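Local coordinates for protein methylglyoxal reductase (NADPH-dependent) (Candida albicans SC5314, PDB 6KWS) that probably reduces methylglyoxal with NADPH as the cofactor, as a Rossmann-fold oxidoreductase of the dihydroflavonol-4-reductase subfamily, at residues 4-9 with 16-21; 10-15 with 213-218; 195-200 with 241-246; 220-225 with 329-334. The protein carries 1 engineered substitution. One frame throughout, in Å; residues are numbered along the deposited sequence.

Contact 1 (4-9 with 16-21)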
loop_
_atom_site.group_PDB
_atom_site.type_symbol
_atom_site.label_atom_id
_atom_site.label_comp_id
_atom_site.label_asym_id
_atom_site.label_seq_id
_atom_site.Cartn_x
_atom_site.Cartn_y
_atom_site.Cartn_z
ATOM N N VAL A 4 -13.629 11.711 -7.863
ATOM C CA VAL A 4 -12.915 10.473 -7.577
ATOM C C VAL A 4 -13.448 9.874 -6.288
ATOM O O VAL A 4 -13.545 10.574 -5.275
ATOM C CB VAL A 4 -11.402 10.715 -7.463
ATOM C CG1 VAL A 4 -10.711 9.430 -7.092
ATOM C CG2 VAL A 4 -10.864 11.252 -8.782
ATOM N N ILE A 5 -13.770 8.579 -6.315
ATOM C CA ILE A 5 -14.136 7.837 -5.113
ATOM C C ILE A 5 -12.911 7.097 -4.587
ATOM O O ILE A 5 -12.227 6.392 -5.340
ATOM C CB ILE A 5 -15.281 6.850 -5.373
ATOM C CG1 ILE A 5 -16.456 7.554 -6.042
ATOM C CG2 ILE A 5 -15.716 6.219 -4.057
ATOM C CD1 ILE A 5 -17.643 6.630 -6.289
ATOM N N VAL A 6 -12.649 7.232 -3.292
ATOM C CA VAL A 6 -11.522 6.586 -2.648
ATOM C C VAL A 6 -12.065 5.806 -1.463
ATOM O O VAL A 6 -12.640 6.394 -0.541
ATOM C CB VAL A 6 -10.464 7.603 -2.190
ATOM C CG1 VAL A 6 -9.359 6.885 -1.419
ATOM C CG2 VAL A 6 -9.883 8.401 -3.396
ATOM N N SER A 7 -11.891 4.492 -1.480
ATOM C CA SER A 7 -12.339 3.673 -0.367
ATOM C C SER A 7 -11.257 3.578 0.695
ATOM O O SER A 7 -10.062 3.588 0.387
ATOM C CB SER A 7 -12.710 2.268 -0.832
ATOM O OG SER A 7 -11.562 1.622 -1.350
ATOM N N GLY A 8 -11.690 3.461 1.953
ATOM C CA GLY A 8 -10.768 3.366 3.067
ATOM C C GLY A 8 -9.923 4.617 3.208
ATOM O O GLY A 8 -8.697 4.537 3.350
ATOM N N ALA A 9 -10.580 5.784 3.188
ATOM C CA ALA A 9 -9.899 7.062 3.022
ATOM C C ALA A 9 -9.059 7.483 4.226
ATOM O O ALA A 9 -8.258 8.424 4.100
ATOM C CB ALA A 9 -10.925 8.143 2.715
ATOM N N HIS A 16 -2.731 9.926 2.029
ATOM C CA HIS A 16 -1.787 10.597 1.150
ATOM C C HIS A 16 -2.379 10.796 -0.240
ATOM O O HIS A 16 -2.247 11.879 -0.832
ATOM C CB HIS A 16 -0.494 9.801 1.094
ATOM C CG HIS A 16 0.411 10.053 2.256
ATOM N ND1 HIS A 16 1.052 11.259 2.449
ATOM C CD2 HIS A 16 0.772 9.263 3.299
ATOM C CE1 HIS A 16 1.775 11.199 3.555
ATOM N NE2 HIS A 16 1.619 10.000 4.092
ATOM N N VAL A 17 -3.058 9.774 -0.764
ATOM C CA VAL A 17 -3.766 9.924 -2.031
ATOM C C VAL A 17 -4.766 11.076 -1.947
ATOM O O VAL A 17 -4.844 11.933 -2.839
ATOM C CB VAL A 17 -4.451 8.598 -2.406
ATOM C CG1 VAL A 17 -5.491 8.819 -3.495
ATOM C CG2 VAL A 17 -3.397 7.560 -2.836
ATOM N N VAL A 18 -5.527 11.123 -0.852
ATOM C CA VAL A 18 -6.539 12.158 -0.688
ATOM C C VAL A 18 -5.902 13.542 -0.726
ATOM O O VAL A 18 -6.359 14.439 -1.451
ATOM C CB VAL A 18 -7.322 11.925 0.616
ATOM C CG1 VAL A 18 -8.104 13.160 1.010
ATOM C CG2 VAL A 18 -8.274 10.751 0.438
ATOM N N LYS A 19 -4.841 13.736 0.067
ATOM C CA LYS A 19 -4.127 15.011 0.081
ATOM C C LYS A 19 -3.649 15.391 -1.315
ATOM O O LYS A 19 -3.835 16.527 -1.763
ATOM C CB LYS A 19 -2.944 14.934 1.047
ATOM C CG LYS A 19 -2.194 16.241 1.192
ATOM C CD LYS A 19 -0.846 16.082 1.874
ATOM C CE LYS A 19 -0.977 15.422 3.263
ATOM N NZ LYS A 19 -0.155 16.077 4.348
ATOM N N GLN A 20 -3.039 14.448 -2.030
ATOM C CA GLN A 20 -2.569 14.776 -3.370
ATOM C C GLN A 20 -3.727 15.018 -4.331
ATOM O O GLN A 20 -3.661 15.937 -5.157
ATOM C CB GLN A 20 -1.654 13.681 -3.892
ATOM C CG GLN A 20 -0.467 13.413 -2.994
ATOM C CD GLN A 20 0.600 12.676 -3.737
ATOM O OE1 GLN A 20 0.605 12.671 -4.973
ATOM N NE2 GLN A 20 1.506 12.035 -3.012
ATOM N N LEU A 21 -4.796 14.216 -4.239
ATOM C CA LEU A 21 -5.973 14.459 -5.068
ATOM C C LEU A 21 -6.552 15.849 -4.818
ATOM O O LEU A 21 -6.866 16.568 -5.767
ATOM C CB LEU A 21 -7.035 13.386 -4.825
ATOM C CG LEU A 21 -6.935 12.037 -5.559
ATOM C CD1 LEU A 21 -8.041 11.116 -5.096
ATOM C CD2 LEU A 21 -6.976 12.205 -7.087
#
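Val4 and Val6, on the same face of strand 3-7, receive a single methyl of Leu21 from helix 12-23. Leu21 CD1 lies 3.7 Å from Val4 CG1, and an equal 3.7 Å separates it from Val6 CG2, so one branch bridges two strand residues. The two approaches differ: the Val4 and Leu21 side chains cross at about a right angle, whereas Val6 and Leu21 meet tip to tip. Leu21 reaches this far because CD1 is anti to CA (chi2 177°), which extends the chain away from the helix axis. Strand and helix run nearly antiparallel, at 163°, with their axes 10.1 Å apart. This is the first half of the beta-alpha-beta unit formed by strand 3-7, helix 12-23 and strand 27-32, the start of the Rossmann fold, with the loop that contains Gly8 linking strand to helix. Packing slackens toward that loop. Val18 CG2 stands 4.4 Å from Val6 CG1 and equally 4.4 Å from Ala9 CB. Val17 CG1 is no nearer to Val6 CG2, at 4.4 Å, and its side chain also lies near Leu81, which binds NADPH. All six touching residues are buried. On the helix side remote from the strand, Lys19 and Gln20 are partly exposed, and their amino and amide groups bond to the carbonyl oxygens of Ser202 and Arg241.

Contact 2 (10-15 with 213-218)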
loop_
_atom_site.group_PDB
_atom_site.type_symbol
_atom_site.label_atom_id
_atom_site.label_comp_id
_atom_site.label_asym_id
_atom_site.label_seq_id
_atom_site.Cartn_x
_atom_site.Cartn_y
_atom_site.Cartn_z
ATOM N N THR A 10 -9.216 6.834 5.386
ATOM C CA THR A 10 -8.356 7.124 6.527
ATOM C C THR A 10 -7.130 6.220 6.607
ATOM O O THR A 10 -6.317 6.403 7.520
ATOM C CB THR A 10 -9.128 6.976 7.824
ATOM O OG1 THR A 10 -9.835 5.739 7.775
ATOM C CG2 THR A 10 -10.122 8.108 7.978
ATOM N N GLY A 11 -6.990 5.239 5.710
ATOM C CA GLY A 11 -5.805 4.397 5.707
ATOM C C GLY A 11 -4.525 5.191 5.443
ATOM O O GLY A 11 -4.530 6.375 5.089
ATOM N N PHE A 12 -3.399 4.490 5.600
ATOM C CA PHE A 12 -2.069 5.104 5.543
ATOM C C PHE A 12 -1.749 5.640 4.149
ATOM O O PHE A 12 -1.475 6.832 3.968
ATOM C CB PHE A 12 -1.040 4.065 5.991
ATOM C CG PHE A 12 0.383 4.501 5.894
ATOM C CD1 PHE A 12 0.798 5.742 6.381
ATOM C CD2 PHE A 12 1.329 3.635 5.384
ATOM C CE1 PHE A 12 2.131 6.120 6.318
ATOM C CE2 PHE A 12 2.666 3.995 5.309
ATOM C CZ PHE A 12 3.074 5.234 5.775
ATOM N N ILE A 13 -1.754 4.768 3.146
ATOM C CA ILE A 13 -1.579 5.247 1.778
ATOM C C ILE A 13 -2.713 6.193 1.407
ATOM O O ILE A 13 -2.497 7.210 0.740
ATOM C CB ILE A 13 -1.500 4.066 0.796
ATOM C CG1 ILE A 13 -0.347 3.113 1.154
ATOM C CG2 ILE A 13 -1.400 4.571 -0.596
ATOM C CD1 ILE A 13 -0.326 1.843 0.289
ATOM N N ALA A 14 -3.937 5.890 1.857
ATOM C CA ALA A 14 -5.112 6.571 1.317
ATOM C C ALA A 14 -5.108 8.056 1.661
ATOM O O ALA A 14 -5.314 8.907 0.783
ATOM C CB ALA A 14 -6.390 5.904 1.816
ATOM N N GLN A 15 -4.873 8.386 2.935
ATOM C CA GLN A 15 -4.785 9.787 3.330
ATOM C C GLN A 15 -3.836 10.556 2.420
ATOM O O GLN A 15 -4.099 11.708 2.056
ATOM C CB GLN A 15 -4.337 9.892 4.790
ATOM C CG GLN A 15 -5.315 9.265 5.772
ATOM C CD GLN A 15 -5.228 9.872 7.173
ATOM O OE1 GLN A 15 -4.453 10.801 7.421
ATOM N NE2 GLN A 15 -6.023 9.345 8.092
ATOM N N THR A 213 1.094 0.257 10.631
ATOM C CA THR A 213 1.569 0.224 9.257
ATOM C C THR A 213 2.882 -0.548 9.156
ATOM O O THR A 213 3.357 -1.172 10.111
ATOM C CB THR A 213 1.782 1.641 8.694
ATOM O OG1 THR A 213 3.106 2.109 9.024
ATOM C CG2 THR A 213 0.748 2.633 9.238
ATOM N N SER A 214 3.497 -0.476 7.975
ATOM C CA SER A 214 4.780 -1.115 7.740
ATOM C C SER A 214 5.952 -0.296 8.265
ATOM O O SER A 214 7.066 -0.818 8.380
ATOM C CB SER A 214 4.964 -1.367 6.253
ATOM O OG SER A 214 5.964 -2.343 6.085
ATOM N N SER A 215 5.726 0.977 8.586
ATOM C CA SER A 215 6.761 1.765 9.234
ATOM C C SER A 215 7.092 1.240 10.627
ATOM O O SER A 215 8.082 1.689 11.211
ATOM C CB SER A 215 6.328 3.239 9.298
ATOM O OG SER A 215 6.556 3.926 8.066
ATOM N N GLU A 216 6.305 0.290 11.164
ATOM C CA GLU A 216 6.626 -0.351 12.438
ATOM C C GLU A 216 7.962 -1.083 12.400
ATOM O O GLU A 216 8.637 -1.164 13.432
ATOM C CB GLU A 216 5.511 -1.311 12.863
ATOM C CG GLU A 216 5.854 -2.182 14.082
ATOM C CD GLU A 216 5.802 -1.397 15.441
ATOM O OE1 GLU A 216 5.274 -0.253 15.486
ATOM O OE2 GLU A 216 6.319 -1.927 16.456
ATOM N N ILE A 217 8.369 -1.606 11.241
ATOM C CA ILE A 217 9.748 -2.072 11.084
ATOM C C ILE A 217 10.722 -1.005 11.575
ATOM O O ILE A 217 11.621 -1.274 12.382
ATOM C CB ILE A 217 10.005 -2.453 9.616
ATOM C CG1 ILE A 217 8.929 -3.441 9.180
ATOM C CG2 ILE A 217 11.394 -3.023 9.433
ATOM C CD1 ILE A 217 9.089 -3.944 7.795
ATOM N N ILE A 218 10.531 0.231 11.113
ATOM C CA ILE A 218 11.362 1.350 11.550
ATOM C C ILE A 218 11.120 1.652 13.025
ATOM O O ILE A 218 12.061 1.820 13.812
ATOM C CB ILE A 218 11.079 2.574 10.664
ATOM C CG1 ILE A 218 11.550 2.272 9.236
ATOM C CG2 ILE A 218 11.749 3.810 11.225
ATOM C CD1 ILE A 218 11.074 3.230 8.188
#
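The ring of Phe12 carries Thr213 over one face and Ser215 at an oblique approach. CG2 of Thr213 sits 3.8 Å above the ring plane, displaced toward the rim; its distance to the ring centroid is 4.2 Å, along a line only 24° off the normal, which qualifies the contact as CH-pi. Consistent with the displacement, the atom of the ring nearest to Thr213 CG2 is Phe12 CG, at 3.8 Å, while Thr213 CB approaches Phe12 CD2 to 3.9 Å. The two side chains cross at about a right angle. Phe12 attains this position because its CG is anti to the backbone N (chi1 176°), which swings the ring out from the first turn of helix 12-23. Val197, Val240 and Gln201 also touch the Phe12 side chain, so it is packed by several parts of the chain.

The hydroxyl of Thr213 does separate work: its OG1 accepts from Ser215 N at 2.9 Å with an N-H...O angle of 149°, a capping bond at the turn leading into helix 216-222. A type I turn runs from Thr213 to Glu216; because OG1 is engaged by Ser215 N, the rotation of the Thr213 side chain is probably restrained with CG2 over the ring. Farther along, Ser215 OG lies 4.4 Å from Phe12 CZ, but its polar partner is the carbonyl oxygen of Gly199. Phe12, with Thr10 and Ile13, belongs to the NADPH site seen for this protein, and Gly8 and Gly11 fall in the glycine-rich turn between first strand and first helix that is the signature of dinucleotide-binding Rossmann folds.

Contact 3 (195-200 with 241-246)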
loop_
_atom_site.group_PDB
_atom_site.type_symbol
_atom_site.label_atom_id
_atom_site.label_comp_id
_atom_site.label_asym_id
_atom_site.label_seq_id
_atom_site.Cartn_x
_atom_site.Cartn_y
_atom_site.Cartn_z
ATOM N N SER A 195 6.194 -2.686 -2.465
ATOM C CA SER A 195 6.878 -3.513 -1.470
ATOM C C SER A 195 6.543 -2.997 -0.075
ATOM O O SER A 195 5.454 -2.441 0.120
ATOM C CB SER A 195 8.390 -3.533 -1.699
ATOM O OG SER A 195 8.799 -2.441 -2.490
ATOM N N PHE A 196 7.440 -3.178 0.902
ATOM C CA PHE A 196 7.189 -2.606 2.223
ATOM C C PHE A 196 7.082 -1.091 2.129
ATOM O O PHE A 196 7.964 -0.425 1.583
ATOM C CB PHE A 196 8.289 -2.981 3.211
ATOM C CG PHE A 196 8.349 -4.432 3.519
ATOM C CD1 PHE A 196 7.374 -5.028 4.319
ATOM C CD2 PHE A 196 9.397 -5.216 3.024
ATOM C CE1 PHE A 196 7.434 -6.388 4.603
ATOM C CE2 PHE A 196 9.466 -6.578 3.308
ATOM C CZ PHE A 196 8.481 -7.160 4.094
ATOM N N VAL A 197 6.001 -0.543 2.660
ATOM C CA VAL A 197 5.721 0.879 2.524
ATOM C C VAL A 197 6.223 1.616 3.763
ATOM O O VAL A 197 5.716 1.407 4.871
ATOM C CB VAL A 197 4.227 1.132 2.304
ATOM C CG1 VAL A 197 4.001 2.607 2.223
ATOM C CG2 VAL A 197 3.751 0.433 1.039
ATOM N N PHE A 198 7.220 2.475 3.571
ATOM C CA PHE A 198 7.786 3.323 4.607
ATOM C C PHE A 198 7.269 4.743 4.418
ATOM O O PHE A 198 6.574 5.047 3.451
ATOM C CB PHE A 198 9.321 3.320 4.548
ATOM C CG PHE A 198 9.945 2.019 4.905
ATOM C CD1 PHE A 198 9.235 1.063 5.598
ATOM C CD2 PHE A 198 11.264 1.755 4.548
ATOM C CE1 PHE A 198 9.821 -0.151 5.931
ATOM C CE2 PHE A 198 11.867 0.538 4.882
ATOM C CZ PHE A 198 11.141 -0.414 5.576
ATOM N N GLY A 199 7.659 5.633 5.324
ATOM C CA GLY A 199 7.359 7.035 5.167
ATOM C C GLY A 199 6.450 7.537 6.262
ATOM O O GLY A 199 5.824 6.758 6.985
ATOM N N PRO A 200 6.358 8.858 6.398
ATOM C CA PRO A 200 5.520 9.445 7.451
ATOM C C PRO A 200 4.035 9.333 7.138
ATOM O O PRO A 200 3.624 9.178 5.985
ATOM C CB PRO A 200 5.959 10.905 7.439
ATOM C CG PRO A 200 6.217 11.124 5.943
ATOM C CD PRO A 200 6.934 9.892 5.518
ATOM N N ARG A 241 4.515 8.220 0.042
ATOM C CA ARG A 241 4.120 9.351 -0.785
ATOM C C ARG A 241 4.247 9.031 -2.272
ATOM O O ARG A 241 3.423 9.476 -3.082
ATOM C CB ARG A 241 4.950 10.566 -0.392
ATOM C CG ARG A 241 4.542 11.103 0.970
ATOM C CD ARG A 241 5.594 12.002 1.572
ATOM N NE ARG A 241 6.854 11.294 1.791
ATOM C CZ ARG A 241 7.908 11.822 2.410
ATOM N NH1 ARG A 241 7.854 13.058 2.886
ATOM N NH2 ARG A 241 9.015 11.108 2.567
ATOM N N ASP A 242 5.261 8.243 -2.652
ATOM C CA ASP A 242 5.376 7.812 -4.045
ATOM C C ASP A 242 4.315 6.778 -4.407
ATOM O O ASP A 242 3.820 6.756 -5.538
ATOM C CB ASP A 242 6.782 7.280 -4.298
ATOM C CG ASP A 242 7.837 8.340 -4.041
ATOM O OD1 ASP A 242 7.521 9.527 -4.338
ATOM O OD2 ASP A 242 8.947 8.010 -3.530
ATOM N N VAL A 243 3.941 5.923 -3.465
ATOM C CA VAL A 243 2.848 5.001 -3.718
ATOM C C VAL A 243 1.565 5.782 -3.948
ATOM O O VAL A 243 0.882 5.599 -4.966
ATOM C CB VAL A 243 2.718 4.002 -2.551
ATOM C CG1 VAL A 243 1.567 3.042 -2.781
ATOM C CG2 VAL A 243 4.025 3.235 -2.360
ATOM N N ALA A 244 1.235 6.685 -3.016
ATOM C CA ALA A 244 0.076 7.560 -3.177
ATOM C C ALA A 244 0.090 8.256 -4.535
ATOM O O ALA A 244 -0.925 8.286 -5.240
ATOM C CB ALA A 244 0.032 8.596 -2.056
ATOM N N LYS A 245 1.236 8.824 -4.921
ATOM C CA LYS A 245 1.274 9.536 -6.187
ATOM C C LYS A 245 1.046 8.584 -7.350
ATOM O O LYS A 245 0.394 8.943 -8.339
ATOM C CB LYS A 245 2.598 10.267 -6.347
ATOM C CG LYS A 245 2.674 11.064 -7.629
ATOM C CD LYS A 245 3.879 11.975 -7.638
ATOM C CE LYS A 245 4.069 12.623 -9.011
ATOM N NZ LYS A 245 4.395 14.076 -8.918
ATOM N N ALA A 246 1.547 7.350 -7.234
ATOM C CA ALA A 246 1.366 6.384 -8.313
ATOM C C ALA A 246 -0.105 6.071 -8.523
ATOM O O ALA A 246 -0.557 5.956 -9.664
ATOM C CB ALA A 246 2.158 5.107 -8.032
#
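The guanidinium of Arg241, one face of which is covered by Pro200, is gripped by two carboxylates: NE forms a salt bridge with Asp239 OD1, and NH2 forms another with Asp329 OD2. Tyr321 adds a cation-pi contact. With two of its nitrogens tied in this way, the rotation of the flat group is largely fixed, and the proline ring lies against it. CD of Pro200 stands 3.7 Å above the guanidinium plane, over its centre, and is 3.8 Å from Arg241 CZ. The neighbouring ring carbon shares the face, with Pro200 CG 4.0 Å from Arg241 NH1. Overall the two side chains cross at about a right angle. The arginine reaches the proline by a bend in its chain at chi3 (-61°), which brings the guanidinium closer to segment 195-200 than its CB direction alone would suggest.

Toward the other end of the contact the packing is purely apolar and looser. Val197 and Val243 point at each other across 8.0 Å between their CA atoms, and the nearest pair of methyls, Val197 CG2 and Val243 CG2, is 4.4 Å apart. Val197 belongs to the NADPH site and also touches Phe12, so this end borders the cofactor pocket. Strand 196-198 is an outermost strand of the main sheet, and helix 240-252, to which Arg241 and Val243 belong, packs against it. The chemistry is thus divided: a positive charge, probably stabilised by its two carboxylate partners, offers a flat face to an uncharged ring, while the valines, near the cofactor pocket, meet each other by apolar contact.

Contact 4 (220-225 with 329-334)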
loop_
_atom_site.group_PDB
_atom_site.type_symbol
_atom_site.label_atom_id
_atom_site.label_comp_id
_atom_site.label_asym_id
_atom_site.label_seq_id
_atom_site.Cartn_x
_atom_site.Cartn_y
_atom_site.Cartn_z
ATOM N N SER A 220 10.126 -0.311 15.353
ATOM C CA SER A 220 10.627 -1.341 16.249
ATOM C C SER A 220 12.119 -1.165 16.519
ATOM O O SER A 220 12.596 -1.525 17.603
ATOM C CB SER A 220 10.329 -2.720 15.671
ATOM O OG SER A 220 11.254 -3.036 14.650
ATOM N N ILE A 221 12.864 -0.592 15.565
ATOM C CA ILE A 221 14.253 -0.207 15.825
ATOM C C ILE A 221 14.335 0.777 16.991
ATOM O O ILE A 221 15.213 0.665 17.857
ATOM C CB ILE A 221 14.904 0.398 14.570
ATOM C CG1 ILE A 221 14.914 -0.581 13.391
ATOM C CG2 ILE A 221 16.287 0.894 14.897
ATOM C CD1 ILE A 221 15.542 -1.889 13.695
ATOM N N LEU A 222 13.438 1.768 17.027
ATOM C CA LEU A 222 13.537 2.810 18.046
ATOM C C LEU A 222 13.292 2.296 19.456
ATOM O O LEU A 222 13.605 3.006 20.413
ATOM C CB LEU A 222 12.557 3.952 17.758
ATOM C CG LEU A 222 12.800 4.686 16.444
ATOM C CD1 LEU A 222 11.790 5.778 16.215
ATOM C CD2 LEU A 222 14.191 5.246 16.439
ATOM N N LYS A 223 12.748 1.094 19.622
ATOM C CA LYS A 223 12.510 0.555 20.953
ATOM C C LYS A 223 13.600 -0.403 21.415
ATOM O O LYS A 223 13.436 -1.054 22.445
ATOM C CB LYS A 223 11.156 -0.142 21.006
ATOM C CG LYS A 223 10.000 0.749 20.622
ATOM C CD LYS A 223 8.724 -0.045 20.699
ATOM C CE LYS A 223 7.666 0.530 19.799
ATOM N NZ LYS A 223 6.818 -0.587 19.304
ATOM N N LEU A 224 14.702 -0.504 20.693
ATOM C CA LEU A 224 15.792 -1.363 21.120
ATOM C C LEU A 224 16.733 -0.622 22.064
ATOM O O LEU A 224 16.973 0.579 21.919
ATOM C CB LEU A 224 16.567 -1.873 19.907
ATOM C CG LEU A 224 15.688 -2.610 18.908
ATOM C CD1 LEU A 224 16.517 -3.107 17.730
ATOM C CD2 LEU A 224 14.941 -3.751 19.607
ATOM N N LYS A 225 17.272 -1.367 23.052
ATOM C CA LYS A 225 18.326 -0.982 23.984
ATOM C C LYS A 225 19.704 -1.265 23.374
ATOM O O LYS A 225 19.844 -2.166 22.537
ATOM C CB LYS A 225 18.165 -1.744 25.302
ATOM C CG LYS A 225 16.715 -1.902 25.778
ATOM C CD LYS A 225 16.647 -2.200 27.273
ATOM C CE LYS A 225 15.509 -1.417 27.959
ATOM N NZ LYS A 225 15.764 0.043 28.170
ATOM N N ASP A 329 12.301 11.146 7.417
ATOM C CA ASP A 329 10.984 11.750 7.540
ATOM C C ASP A 329 10.097 10.941 8.464
ATOM O O ASP A 329 9.254 11.507 9.162
ATOM C CB ASP A 329 10.328 11.879 6.173
ATOM C CG ASP A 329 11.013 12.879 5.285
ATOM O OD1 ASP A 329 11.879 13.638 5.770
ATOM O OD2 ASP A 329 10.670 12.912 4.085
ATOM N N THR A 330 10.285 9.624 8.505
ATOM C CA THR A 330 9.444 8.784 9.349
ATOM C C THR A 330 9.833 8.925 10.813
ATOM O O THR A 330 8.970 9.120 11.682
ATOM C CB THR A 330 9.560 7.320 8.914
ATOM O OG1 THR A 330 9.295 7.212 7.516
ATOM C CG2 THR A 330 8.591 6.425 9.684
ATOM N N VAL A 331 11.126 8.779 11.101
ATOM C CA VAL A 331 11.584 8.868 12.479
ATOM C C VAL A 331 11.303 10.259 13.037
ATOM O O VAL A 331 10.834 10.401 14.178
ATOM C CB VAL A 331 13.080 8.506 12.573
ATOM C CG1 VAL A 331 13.601 8.729 14.007
ATOM C CG2 VAL A 331 13.301 7.081 12.145
ATOM N N GLU A 332 11.595 11.304 12.244
ATOM C CA GLU A 332 11.368 12.675 12.686
ATOM C C GLU A 332 9.941 12.835 13.168
ATOM O O GLU A 332 9.683 13.351 14.262
ATOM C CB GLU A 332 11.654 13.654 11.546
ATOM C CG GLU A 332 12.143 15.028 12.006
ATOM C CD GLU A 332 11.817 16.162 11.013
ATOM O OE1 GLU A 332 12.148 17.339 11.318
ATOM O OE2 GLU A 332 11.223 15.879 9.937
ATOM N N GLN A 333 9.000 12.328 12.376
ATOM C CA GLN A 333 7.595 12.438 12.727
ATOM C C GLN A 333 7.297 11.712 14.025
ATOM O O GLN A 333 6.688 12.274 14.928
ATOM C CB GLN A 333 6.760 11.895 11.587
ATOM C CG GLN A 333 5.329 12.323 11.597
ATOM C CD GLN A 333 4.521 11.539 10.599
ATOM O OE1 GLN A 333 4.749 10.345 10.398
ATOM N NE2 GLN A 333 3.588 12.205 9.945
ATOM N N ILE A 334 7.746 10.468 14.150
ATOM C CA ILE A 334 7.498 9.696 15.365
ATOM C C ILE A 334 8.085 10.401 16.583
ATOM O O ILE A 334 7.422 10.553 17.616
ATOM C CB ILE A 334 8.078 8.276 15.223
ATOM C CG1 ILE A 334 7.421 7.520 14.064
ATOM C CG2 ILE A 334 7.969 7.519 16.533
ATOM C CD1 ILE A 334 7.947 6.093 13.875
#
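Helix 216-222 brings its C-terminal end up to helix 323-337, the nearest CA atoms being those of Leu222 and Val331, 8.5 Å apart. That separation is spanned by side chains alone, and chiefly by one: the CD1 methyl of Leu222. It lies 4.1 Å from Val331 CG1 and 4.2 Å from Ile334 CG2, so a single branch touches two residues that are three positions apart on the partner helix. Such a spacing places Val331 and Ile334 on neighbouring turns of the same helix face, and the CB of each points toward segment 220-225. Leu222 is extended, with CD1 anti to CA (chi2 179°), which carries this methyl out toward the partner helix. Val331 and Leu222 cross obliquely, and Val331 offers the branch that lies anti to its own backbone N (chi1 175°). These two methyl pairs and a buried surface of 116 Å² mark a modest contact. Both residues from helix 323-337 are buried, while Leu222 is partly exposed. This is plain apolar packing; the side chain of Ile334 is about 9 Å from that of Phe12, an NADPH-site residue. Helix 270-280 fills in beside the pair, Ile277 touching both Leu222 and Val331. Earlier residues of helix 216-222 continue the interface, with Ile218 against Val331 and Asn219 against Ile334, so that three helices pack together at this point.

Every pair of contacts touches except contacts 1 and 4, whose centres are about 27 Å apart. Contacts 1 and 2 share helix 12-23, their centres about 14 Å apart, and the centres of contacts 2 and 3 are about 9 Å apart. Contacts 2 and 4 share helix 216-222, with centres about 14 Å apart. Contact 1 closes before contact 3 opens, although both reach the same mixed sheet; contact 2 crosses both in sequence, and contact 3 crosses contact 4. Together they lead from the N-terminal Rossmann unit to the C-terminal helix 323-337, so residues far apart in sequence meet around the region of the NADPH-site residues Phe12 and Val197.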